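Local coordinates for protein beta-mannosidase (Trichoderma harzianum, PDB 4CVU) that probably hydrolyses terminal, non-reducing beta-D-mannose residues from oligosaccharides, at residues Gln173-Phe183 with Ser450-Asp458; Gly126-Gln134 with Val191-Gly199. One frame throughout, in Å; residues are numbered along the deposited sequence.

Contact 1. Residues Gln173-Phe183 with Ser450-Asp458; sequences QHWPASVVYPF and SDTLYPDSD. With NAG (2-acetamido-2-deoxy-beta-D-glucopyranose), chain J; NAG (2-acetamido-2-deoxy-beta-D-glucopyranose), chain L.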
loop_
_atom_site.group_PDB
_atom_site.type_symbol
_atom_site.label_atom_id
_atom_site.label_comp_id
_atom_site.label_asym_id
_atom_site.label_seq_id
_atom_site.Cartn_x
_atom_site.Cartn_y
_atom_site.Cartn_z
ATOM N N GLN A 173 11.413 18.647 -39.631
ATOM C CA GLN A 173 12.483 17.668 -39.626
ATOM C C GLN A 173 12.081 16.337 -38.985
ATOM O O GLN A 173 11.283 16.279 -38.030
ATOM C CB GLN A 173 13.732 18.221 -38.929
ATOM C CG GLN A 173 14.958 17.361 -39.170
ATOM C CD GLN A 173 16.254 17.995 -38.691
ATOM O OE1 GLN A 173 16.252 19.061 -38.099
ATOM N NE2 GLN A 173 17.372 17.335 -38.973
ATOM N N HIS A 174 12.627 15.272 -39.554
ATOM C CA HIS A 174 12.515 13.937 -39.006
ATOM C C HIS A 174 13.880 13.284 -38.987
ATOM O O HIS A 174 14.751 13.631 -39.787
ATOM C CB HIS A 174 11.516 13.108 -39.815
ATOM C CG HIS A 174 10.129 13.653 -39.746
ATOM N ND1 HIS A 174 9.630 14.537 -40.676
ATOM C CD2 HIS A 174 9.162 13.501 -38.810
ATOM C CE1 HIS A 174 8.396 14.871 -40.343
ATOM N NE2 HIS A 174 8.094 14.270 -39.205
ATOM N N TRP A 175 14.050 12.350 -38.055
ATOM C CA TRP A 175 15.318 11.698 -37.837
ATOM C C TRP A 175 15.076 10.197 -37.886
ATOM O O TRP A 175 13.920 9.741 -37.721
ATOM C CB TRP A 175 15.864 12.064 -36.439
ATOM C CG TRP A 175 16.280 13.472 -36.261
ATOM C CD1 TRP A 175 17.552 13.958 -36.340
ATOM C CD2 TRP A 175 15.444 14.585 -35.942
ATOM N NE1 TRP A 175 17.558 15.305 -36.101
ATOM C CE2 TRP A 175 16.279 15.717 -35.846
ATOM C CE3 TRP A 175 14.068 14.743 -35.734
ATOM C CZ2 TRP A 175 15.786 16.987 -35.559
ATOM C CZ3 TRP A 175 13.574 16.011 -35.452
ATOM C CH2 TRP A 175 14.432 17.118 -35.365
ATOM N N PRO A 176 16.154 9.423 -38.073
ATOM C CA PRO A 176 16.055 7.966 -37.980
ATOM C C PRO A 176 15.511 7.526 -36.628
ATOM O O PRO A 176 15.711 8.211 -35.628
ATOM C CB PRO A 176 17.498 7.481 -38.168
ATOM C CG PRO A 176 18.176 8.601 -38.856
ATOM C CD PRO A 176 17.508 9.859 -38.424
ATOM N N ALA A 177 14.818 6.392 -36.630
ATOM C CA ALA A 177 14.170 5.860 -35.459
ATOM C C ALA A 177 15.153 5.670 -34.290
ATOM O O ALA A 177 14.820 5.965 -33.156
ATOM C CB ALA A 177 13.497 4.534 -35.816
ATOM N N SER A 178 16.371 5.219 -34.583
ATOM C CA SER A 178 17.365 4.988 -33.548
ATOM C C SER A 178 17.810 6.285 -32.846
ATOM O O SER A 178 18.219 6.255 -31.689
ATOM C CB SER A 178 18.576 4.212 -34.105
ATOM O OG SER A 178 19.270 4.953 -35.079
ATOM N N VAL A 179 17.704 7.412 -33.550
ATOM C CA VAL A 179 18.088 8.718 -33.024
ATOM C C VAL A 179 16.997 9.299 -32.096
ATOM O O VAL A 179 17.324 9.950 -31.113
ATOM C CB VAL A 179 18.425 9.696 -34.164
ATOM C CG1 VAL A 179 18.673 11.102 -33.651
ATOM C CG2 VAL A 179 19.665 9.225 -34.940
ATOM N N VAL A 180 15.731 9.060 -32.402
ATOM C CA VAL A 180 14.605 9.612 -31.607
ATOM C C VAL A 180 13.828 8.518 -30.849
ATOM O O VAL A 180 12.691 8.701 -30.436
ATOM C CB VAL A 180 13.645 10.432 -32.509
ATOM C CG1 VAL A 180 14.370 11.646 -33.065
ATOM C CG2 VAL A 180 13.071 9.588 -33.640
ATOM N N TYR A 181 14.454 7.364 -30.695
ATOM C CA TYR A 181 13.891 6.248 -29.954
ATOM C C TYR A 181 13.426 6.710 -28.588
ATOM O O TYR A 181 14.212 7.296 -27.846
ATOM C CB TYR A 181 14.965 5.186 -29.791
ATOM C CG TYR A 181 14.517 3.962 -29.036
ATOM C CD1 TYR A 181 13.554 3.122 -29.544
ATOM C CD2 TYR A 181 15.092 3.637 -27.816
ATOM C CE1 TYR A 181 13.148 1.981 -28.852
ATOM C CE2 TYR A 181 14.684 2.522 -27.113
ATOM C CZ TYR A 181 13.722 1.705 -27.642
ATOM O OH TYR A 181 13.374 0.592 -26.921
ATOM N N PRO A 182 12.156 6.495 -28.254
ATOM C CA PRO A 182 11.697 7.014 -26.967
ATOM C C PRO A 182 12.029 6.135 -25.759
ATOM O O PRO A 182 12.535 5.016 -25.920
ATOM C CB PRO A 182 10.182 7.054 -27.116
ATOM C CG PRO A 182 9.841 6.054 -28.162
ATOM C CD PRO A 182 11.099 5.738 -28.955
ATOM N N PHE A 183 11.714 6.666 -24.572
ATOM C CA PHE A 183 11.716 5.920 -23.325
ATOM C C PHE A 183 10.287 5.472 -23.143
ATOM O O PHE A 183 9.983 4.270 -23.194
ATOM C CB PHE A 183 12.204 6.796 -22.145
ATOM C CG PHE A 183 13.699 7.027 -22.131
ATOM C CD1 PHE A 183 14.546 6.097 -21.569
ATOM C CD2 PHE A 183 14.251 8.171 -22.676
ATOM C CE1 PHE A 183 15.916 6.299 -21.547
ATOM C CE2 PHE A 183 15.627 8.375 -22.674
ATOM C CZ PHE A 183 16.448 7.442 -22.107
ATOM N N SER A 450 19.388 16.230 -24.273
ATOM C CA SER A 450 19.789 14.940 -23.721
ATOM C C SER A 450 19.390 13.665 -24.503
ATOM O O SER A 450 18.213 13.383 -24.697
ATOM C CB SER A 450 19.288 14.884 -22.258
ATOM O OG SER A 450 19.686 13.693 -21.608
ATOM N N ASP A 451 20.402 12.934 -24.974
ATOM C CA ASP A 451 20.244 11.600 -25.499
ATOM C C ASP A 451 19.299 11.523 -26.713
ATOM O O ASP A 451 18.579 10.547 -26.911
ATOM C CB ASP A 451 19.756 10.679 -24.378
ATOM C CG ASP A 451 19.976 9.210 -24.690
ATOM O OD1 ASP A 451 20.853 8.875 -25.533
ATOM O OD2 ASP A 451 19.247 8.374 -24.093
ATOM N N THR A 452 19.313 12.574 -27.506
ATOM C CA THR A 452 18.664 12.581 -28.800
ATOM C C THR A 452 19.203 13.795 -29.529
ATOM O O THR A 452 19.935 14.609 -28.942
ATOM C CB THR A 452 17.130 12.636 -28.679
ATOM O OG1 THR A 452 16.519 12.331 -29.951
ATOM C CG2 THR A 452 16.674 13.982 -28.142
ATOM N N LEU A 453 18.866 13.892 -30.817
ATOM C CA LEU A 453 19.240 15.048 -31.627
ATOM C C LEU A 453 18.035 15.946 -31.732
ATOM O O LEU A 453 16.925 15.479 -31.577
ATOM C CB LEU A 453 19.762 14.622 -33.005
ATOM C CG LEU A 453 21.061 13.802 -32.983
ATOM C CD1 LEU A 453 21.564 13.535 -34.397
ATOM C CD2 LEU A 453 22.165 14.467 -32.176
ATOM N N TYR A 454 18.275 17.236 -31.986
ATOM C CA TYR A 454 17.253 18.251 -31.828
ATOM C C TYR A 454 17.046 19.085 -33.103
ATOM O O TYR A 454 17.927 19.110 -33.999
ATOM C CB TYR A 454 17.619 19.171 -30.651
ATOM C CG TYR A 454 17.430 18.496 -29.314
ATOM C CD1 TYR A 454 18.421 17.707 -28.771
ATOM C CD2 TYR A 454 16.234 18.619 -28.631
ATOM C CE1 TYR A 454 18.235 17.062 -27.574
ATOM C CE2 TYR A 454 16.023 17.984 -27.431
ATOM C CZ TYR A 454 17.030 17.219 -26.886
ATOM O OH TYR A 454 16.805 16.532 -25.704
ATOM N N PRO A 455 15.888 19.761 -33.181
ATOM C CA PRO A 455 15.635 20.703 -34.294
ATOM C C PRO A 455 16.597 21.881 -34.281
ATOM O O PRO A 455 17.195 22.200 -33.250
ATOM C CB PRO A 455 14.204 21.195 -34.032
ATOM C CG PRO A 455 13.605 20.204 -33.111
ATOM C CD PRO A 455 14.737 19.715 -32.263
ATOM N N ASP A 456 16.749 22.508 -35.441
ATOM C CA ASP A 456 17.555 23.725 -35.562
ATOM C C ASP A 456 16.924 24.717 -36.560
ATOM O O ASP A 456 17.637 25.490 -37.200
ATOM C CB ASP A 456 18.988 23.397 -35.981
ATOM C CG ASP A 456 19.931 24.570 -35.801
ATOM O OD1 ASP A 456 19.773 25.321 -34.803
ATOM O OD2 ASP A 456 20.844 24.752 -36.649
ATOM N N SER A 457 15.590 24.719 -36.624
ATOM C CA SER A 457 14.859 25.718 -37.390
ATOM C C SER A 457 15.024 27.058 -36.670
ATOM O O SER A 457 15.513 27.105 -35.543
ATOM C CB SER A 457 13.392 25.332 -37.465
ATOM O OG SER A 457 12.824 25.343 -36.159
ATOM N N ASP A 458 14.629 28.144 -37.329
ATOM C CA ASP A 458 14.799 29.499 -36.791
ATOM C C ASP A 458 13.934 29.742 -35.551
ATOM O O ASP A 458 14.373 30.374 -34.613
ATOM C CB ASP A 458 14.482 30.575 -37.872
ATOM C CG ASP A 458 15.500 30.590 -39.040
ATOM O OD1 ASP A 458 16.578 30.002 -38.945
ATOM O OD2 ASP A 458 15.225 31.210 -40.093
HETATM C C1 NAG J . 6.357 11.333 -36.751
HETATM C C2 NAG J . 5.848 9.938 -36.435
HETATM C C3 NAG J . 6.100 8.912 -37.526
HETATM C C4 NAG J . 5.725 9.426 -38.919
HETATM C C5 NAG J . 6.201 10.860 -39.130
HETATM C C6 NAG J . 5.680 11.423 -40.460
HETATM C C7 NAG J . 5.739 9.273 -34.113
HETATM C C8 NAG J . 6.528 8.748 -32.951
HETATM N N2 NAG J . 6.459 9.455 -35.218
HETATM O O3 NAG J . 5.315 7.786 -37.191
HETATM O O4 NAG J . 6.378 8.604 -39.863
HETATM O O5 NAG J . 5.827 11.700 -38.031
HETATM O O6 NAG J . 4.860 12.565 -40.268
HETATM O O7 NAG J . 4.521 9.517 -33.997
HETATM C C1 NAG L . 12.561 -2.623 -25.778
HETATM C C2 NAG L . 13.730 -3.321 -26.414
HETATM C C3 NAG L . 13.737 -3.027 -27.905
HETATM C C4 NAG L . 12.374 -3.423 -28.477
HETATM C C5 NAG L . 11.248 -2.741 -27.693
HETATM C C6 NAG L . 9.855 -3.118 -28.182
HETATM C C7 NAG L . 15.975 -3.661 -25.459
HETATM C C8 NAG L . 17.161 -3.031 -24.763
HETATM N N2 NAG L . 14.942 -2.869 -25.753
HETATM O O3 NAG L . 14.823 -3.745 -28.494
HETATM O O4 NAG L . 12.253 -3.073 -29.850
HETATM O O5 NAG L . 11.351 -3.117 -26.336
HETATM O O6 NAG L . 9.722 -4.516 -28.112
HETATM O O7 NAG L . 16.013 -4.860 -25.702
HETATM O O HOH W 1 15.035 21.459 -37.756
HETATM O O HOH W 2 19.514 17.613 -35.494
#

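Contact 2. Residues Gly126-Gln134 with Val191-Gly199; sequences GTPDNQFRQ and VRKEQNDFG. With NA (sodium ion), chain B; MAN (alpha-D-mannopyranose), chain C; MAN (alpha-D-mannopyranose), chain D.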
loop_
_atom_site.group_PDB
_atom_site.type_symbol
_atom_site.label_atom_id
_atom_site.label_comp_id
_atom_site.label_asym_id
_atom_site.label_seq_id
_atom_site.Cartn_x
_atom_site.Cartn_y
_atom_site.Cartn_z
ATOM N N GLY A 126 -0.976 35.947 -24.073
ATOM C CA GLY A 126 0.277 35.237 -24.337
ATOM C C GLY A 126 0.141 33.741 -24.517
ATOM O O GLY A 126 -0.793 33.146 -24.009
ATOM N N THR A 127 1.073 33.144 -25.258
ATOM C CA THR A 127 1.067 31.700 -25.495
ATOM C C THR A 127 2.456 31.090 -25.283
ATOM O O THR A 127 3.092 30.656 -26.253
ATOM C CB THR A 127 0.535 31.324 -26.904
ATOM O OG1 THR A 127 1.289 31.989 -27.916
ATOM C CG2 THR A 127 -0.924 31.682 -27.036
ATOM N N PRO A 128 2.915 31.049 -24.003
ATOM C CA PRO A 128 4.238 30.534 -23.629
ATOM C C PRO A 128 4.488 29.100 -24.103
ATOM O O PRO A 128 3.570 28.264 -24.091
ATOM C CB PRO A 128 4.248 30.588 -22.090
ATOM C CG PRO A 128 2.964 31.186 -21.646
ATOM C CD PRO A 128 2.164 31.585 -22.852
ATOM N N ASP A 129 5.715 28.811 -24.514
ATOM C CA ASP A 129 6.072 27.451 -24.924
ATOM C C ASP A 129 7.479 27.026 -24.518
ATOM O O ASP A 129 8.192 26.396 -25.288
ATOM C CB ASP A 129 5.901 27.314 -26.428
ATOM C CG ASP A 129 6.801 28.267 -27.211
ATOM O OD1 ASP A 129 7.414 29.182 -26.613
ATOM O OD2 ASP A 129 6.892 28.061 -28.433
ATOM N N ASN A 130 7.873 27.382 -23.302
ATOM C CA ASN A 130 9.181 26.992 -22.773
ATOM C C ASN A 130 9.152 26.931 -21.269
ATOM O O ASN A 130 8.997 27.945 -20.589
ATOM C CB ASN A 130 10.288 27.956 -23.248
ATOM C CG ASN A 130 11.693 27.376 -23.064
ATOM O OD1 ASN A 130 12.009 26.773 -22.029
ATOM N ND2 ASN A 130 12.551 27.582 -24.047
ATOM N N GLN A 131 9.319 25.729 -20.740
ATOM C CA GLN A 131 9.387 25.530 -19.305
ATOM C C GLN A 131 10.484 26.366 -18.655
ATOM O O GLN A 131 10.339 26.780 -17.528
ATOM C CB GLN A 131 9.664 24.042 -19.006
ATOM C CG GLN A 131 9.691 23.701 -17.540
ATOM C CD GLN A 131 9.859 22.201 -17.220
ATOM O OE1 GLN A 131 9.934 21.320 -18.084
ATOM N NE2 GLN A 131 9.982 21.937 -15.953
ATOM N N PHE A 132 11.592 26.569 -19.373
ATOM C CA PHE A 132 12.823 27.120 -18.824
ATOM C C PHE A 132 12.971 28.656 -18.985
ATOM O O PHE A 132 14.086 29.171 -18.802
ATOM C CB PHE A 132 14.020 26.433 -19.512
ATOM C CG PHE A 132 13.908 24.936 -19.567
ATOM C CD1 PHE A 132 13.594 24.219 -18.431
ATOM C CD2 PHE A 132 14.153 24.254 -20.744
ATOM C CE1 PHE A 132 13.480 22.828 -18.485
ATOM C CE2 PHE A 132 14.050 22.864 -20.810
ATOM C CZ PHE A 132 13.733 22.149 -19.676
ATOM N N ARG A 133 11.867 29.364 -19.290
ATOM C CA ARG A 133 11.876 30.826 -19.519
ATOM C C ARG A 133 10.975 31.600 -18.572
ATOM O O ARG A 133 9.923 31.119 -18.157
ATOM C CB ARG A 133 11.475 31.176 -20.963
ATOM C CG ARG A 133 12.581 30.927 -21.963
ATOM C CD ARG A 133 12.173 31.180 -23.384
ATOM N NE ARG A 133 12.162 32.603 -23.763
ATOM C CZ ARG A 133 11.760 33.053 -24.943
ATOM N NH1 ARG A 133 11.330 32.204 -25.871
ATOM N NH2 ARG A 133 11.781 34.360 -25.209
ATOM N N GLN A 134 11.422 32.820 -18.249
ATOM C CA GLN A 134 10.612 33.787 -17.537
ATOM C C GLN A 134 9.798 34.514 -18.594
ATOM O O GLN A 134 10.367 35.047 -19.573
ATOM C CB GLN A 134 11.507 34.785 -16.816
ATOM C CG GLN A 134 10.793 35.888 -16.047
ATOM C CD GLN A 134 11.784 36.781 -15.318
ATOM O OE1 GLN A 134 12.717 37.306 -15.933
ATOM N NE2 GLN A 134 11.574 36.981 -14.012
ATOM N N VAL A 191 9.893 19.730 -27.905
ATOM C CA VAL A 191 9.381 20.594 -26.827
ATOM C C VAL A 191 10.455 20.983 -25.825
ATOM O O VAL A 191 11.186 20.142 -25.336
ATOM C CB VAL A 191 8.159 19.984 -26.131
ATOM C CG1 VAL A 191 8.447 18.574 -25.609
ATOM C CG2 VAL A 191 7.692 20.884 -24.994
ATOM N N ARG A 192 10.531 22.268 -25.507
ATOM C CA ARG A 192 11.415 22.750 -24.461
ATOM C C ARG A 192 10.761 22.531 -23.090
ATOM O O ARG A 192 10.206 23.452 -22.472
ATOM C CB ARG A 192 11.745 24.229 -24.704
ATOM C CG ARG A 192 12.396 24.487 -26.033
ATOM C CD ARG A 192 13.582 23.605 -26.271
ATOM N NE ARG A 192 14.450 23.593 -25.093
ATOM C CZ ARG A 192 15.170 22.556 -24.667
ATOM N NH1 ARG A 192 15.168 21.388 -25.307
ATOM N NH2 ARG A 192 15.932 22.688 -23.584
ATOM N N LYS A 193 10.859 21.270 -22.647
ATOM C CA LYS A 193 10.301 20.753 -21.394
ATOM C C LYS A 193 11.311 19.720 -20.929
ATOM O O LYS A 193 12.049 19.083 -21.735
ATOM C CB LYS A 193 8.890 20.130 -21.605
ATOM C CG LYS A 193 8.206 19.538 -20.352
ATOM C CD LYS A 193 6.711 19.304 -20.564
ATOM C CE LYS A 193 5.998 18.553 -19.417
ATOM N NZ LYS A 193 6.579 18.833 -18.078
ATOM N N GLU A 194 11.367 19.569 -19.624
ATOM C CA GLU A 194 12.298 18.677 -18.938
ATOM C C GLU A 194 12.115 17.330 -19.576
ATOM O O GLU A 194 11.064 16.758 -19.598
ATOM C CB GLU A 194 11.978 18.693 -17.425
ATOM C CG GLU A 194 12.624 17.626 -16.574
ATOM C CD GLU A 194 12.414 17.799 -15.060
ATOM O OE1 GLU A 194 11.321 17.526 -14.617
ATOM O OE2 GLU A 194 13.312 18.169 -14.336
ATOM N N GLN A 195 13.186 16.826 -20.175
ATOM C CA GLN A 195 13.075 15.674 -20.974
ATOM C C GLN A 195 12.669 14.407 -20.242
ATOM O O GLN A 195 11.986 13.606 -20.816
ATOM C CB GLN A 195 14.348 15.479 -21.814
ATOM C CG GLN A 195 14.669 16.656 -22.684
ATOM C CD GLN A 195 13.926 16.727 -24.003
ATOM O OE1 GLN A 195 14.369 16.196 -25.030
ATOM N NE2 GLN A 195 12.804 17.452 -24.012
ATOM N N ASN A 196 13.090 14.221 -19.002
ATOM C CA ASN A 196 12.752 13.074 -18.254
ATOM C C ASN A 196 11.288 12.980 -17.884
ATOM O O ASN A 196 10.851 11.959 -17.480
ATOM C CB ASN A 196 13.635 12.838 -17.058
ATOM C CG ASN A 196 13.475 13.864 -16.006
ATOM O OD1 ASN A 196 14.058 14.910 -16.045
ATOM N ND2 ASN A 196 12.605 13.561 -15.054
ATOM N N ASP A 197 10.553 14.040 -18.117
ATOM C CA ASP A 197 9.106 14.067 -17.866
ATOM C C ASP A 197 8.317 13.118 -18.774
ATOM O O ASP A 197 7.183 12.799 -18.490
ATOM C CB ASP A 197 8.615 15.479 -18.062
ATOM C CG ASP A 197 9.023 16.403 -16.994
ATOM O OD1 ASP A 197 9.801 16.022 -16.111
ATOM O OD2 ASP A 197 8.526 17.539 -17.011
ATOM N N PHE A 198 8.940 12.687 -19.874
ATOM C CA PHE A 198 8.381 11.698 -20.768
ATOM C C PHE A 198 8.942 10.289 -20.543
ATOM O O PHE A 198 8.793 9.406 -21.420
ATOM C CB PHE A 198 8.606 12.126 -22.219
ATOM C CG PHE A 198 8.174 13.539 -22.486
ATOM C CD1 PHE A 198 6.831 13.850 -22.603
ATOM C CD2 PHE A 198 9.106 14.567 -22.515
ATOM C CE1 PHE A 198 6.439 15.158 -22.802
ATOM C CE2 PHE A 198 8.720 15.877 -22.685
ATOM C CZ PHE A 198 7.371 16.167 -22.843
ATOM N N GLY A 199 9.611 10.112 -19.381
ATOM C CA GLY A 199 10.133 8.862 -18.949
ATOM C C GLY A 199 11.637 8.804 -19.072
ATOM O O GLY A 199 12.199 9.423 -19.946
HETATM NA NA NA B . 8.150 29.486 -30.207
HETATM C C1 MAN C . 4.679 26.062 -33.917
HETATM C C2 MAN C . 5.962 25.267 -33.688
HETATM C C3 MAN C . 6.129 24.966 -32.197
HETATM C C4 MAN C . 6.033 26.258 -31.375
HETATM C C5 MAN C . 4.709 26.965 -31.690
HETATM C C6 MAN C . 4.546 28.300 -30.962
HETATM O O2 MAN C . 7.088 25.998 -34.142
HETATM O O3 MAN C . 7.372 24.350 -32.002
HETATM O O4 MAN C . 6.126 25.981 -30.002
HETATM O O5 MAN C . 4.630 27.206 -33.082
HETATM O O6 MAN C . 3.215 28.762 -31.049
HETATM C C1 MAN D . -4.383 35.922 -30.271
HETATM C C2 MAN D . -4.773 37.314 -30.769
HETATM C C3 MAN D . -3.516 38.106 -31.073
HETATM C C4 MAN D . -2.653 38.146 -29.812
HETATM C C5 MAN D . -2.366 36.727 -29.315
HETATM C C6 MAN D . -1.550 36.734 -28.026
HETATM O O2 MAN D . -5.464 37.987 -29.737
HETATM O O3 MAN D . -3.841 39.421 -31.462
HETATM O O4 MAN D . -1.420 38.759 -30.086
HETATM O O5 MAN D . -3.566 36.024 -29.109
HETATM O O6 MAN D . -1.214 35.391 -27.776
HETATM O O HOH W 3 8.821 24.211 -26.707
HETATM O O HOH W 4 8.378 19.635 -15.063
HETATM O O HOH W 5 6.570 30.644 -29.293
#

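Contact 1. Residues Gln173-Phe183 with Ser450-Asp458
Gln173 OE1 is gripped twice: Gln512 NE2 donates to it, and so does a water at 2.7 Å that in turn accepts from Asp456 N, bridging the two loops. Gln173 CD lies over one face of the Trp175 indole, and Leu453 C stands over the opposite face, both toward the rim. Pro455 CA and a second water sit at the edge of that ring, in its plane. This water accepts from Trp175 NE1 and donates to Tyr454 O at 2.6 Å, so the indole nitrogen is satisfied across the contact. The far end of the indole meets proline, Trp175 CH2 to Pro455 CG at 3.9 Å. Further on, Leu453 CG packs against Val179 CG1 at 3.7 Å. The direct bond runs from Thr452 OG1 to Val179 O, 2.8 Å, with the hydroxyl tilted 30° out of the carbonyl plane; OG1 reaches it by standing anti to the backbone N of Thr452 (chi1 -167°). Segment 450-458 lies between strand 442-446 and helix 458-475 and runs into the start of that helix, while 173-183 follows helix 159-168 and leans on helix 506-528 through Gln173 and on helix 490-501 through Ser178.

Contact 2. Residues Gly126-Gln134 with Val191-Gly199
A buried, largely polar loop-to-loop contact joins Gln131 and its neighbours to Arg192-Glu194 within the galactose-binding-like domain, where 126-134 passes from strand 123-126, at the edge of one sheet, to strand 135-138, at the edge of another. Gln131 grips the other loop with both backbone and side chain. Its N donates to Arg192 O at 3.0 Å, almost in line with that carbonyl, and its OE1 accepts from Glu194 N at 2.7 Å, the N-H angle being 166°. The second bond is reached because the Gln131 chain is fully extended, CG anti to the backbone N (chi1 -177°). A water links Asp129 O to Arg192 N. Alongside, Asn130 and Arg192 run the same way, with Asn130 ND2 3.5 Å from Arg192 CB. Asn130 OD1 accepts from Phe132 N at 2.7 Å, while its ND2 donates to Asn463 and Glu467 of helix 458-475. An alanine here in place of Asn130 would remove both ends of the amide and is likely to leave Phe132 N without its acceptor and the turn less firmly tied to that helix. The Phe132 ring meets the bent Arg192 chain at about a right angle, CE2 3.4 Å from NH2, and this guanidinium also forms a salt bridge with Glu467. Within 191-199, Lys193 NZ forms a salt bridge with Asp197 OD2 at 2.6 Å, and a second one with Asp113. Nearer the start of 126-134, Asp129 OD2 binds a sodium ion at 2.6 Å and accepts from O4 of a glycan mannose. Asn130 thus makes an Asx turn at the start of a type I beta turn, Asn130 to Arg133, in a connection between sheets of a beta-sandwich domain like that at the N terminus of other family 2 glycosidases.

From the N terminus the chain passes 126-134, then 173-183, 191-199 and finally 450-458. Contact 2 closes the shorter loop, which runs through strands 135-138 and 152-156 and helices 140-145 and 159-168. Contact 1 begins inside that loop and closes a much longer one, containing the seven-stranded sheet and the first strands of what is probably the catalytic barrel, so the two closures cross. Contact 2 stays within the galactose-binding-like domain; contact 1 ties this domain to the loop ahead of helix 458-475. Their centres lie 16 Å apart, and they meet directly where Tyr454 OH approaches Gln195 OE1 at 2.5 Å, a probable hydrogen bond.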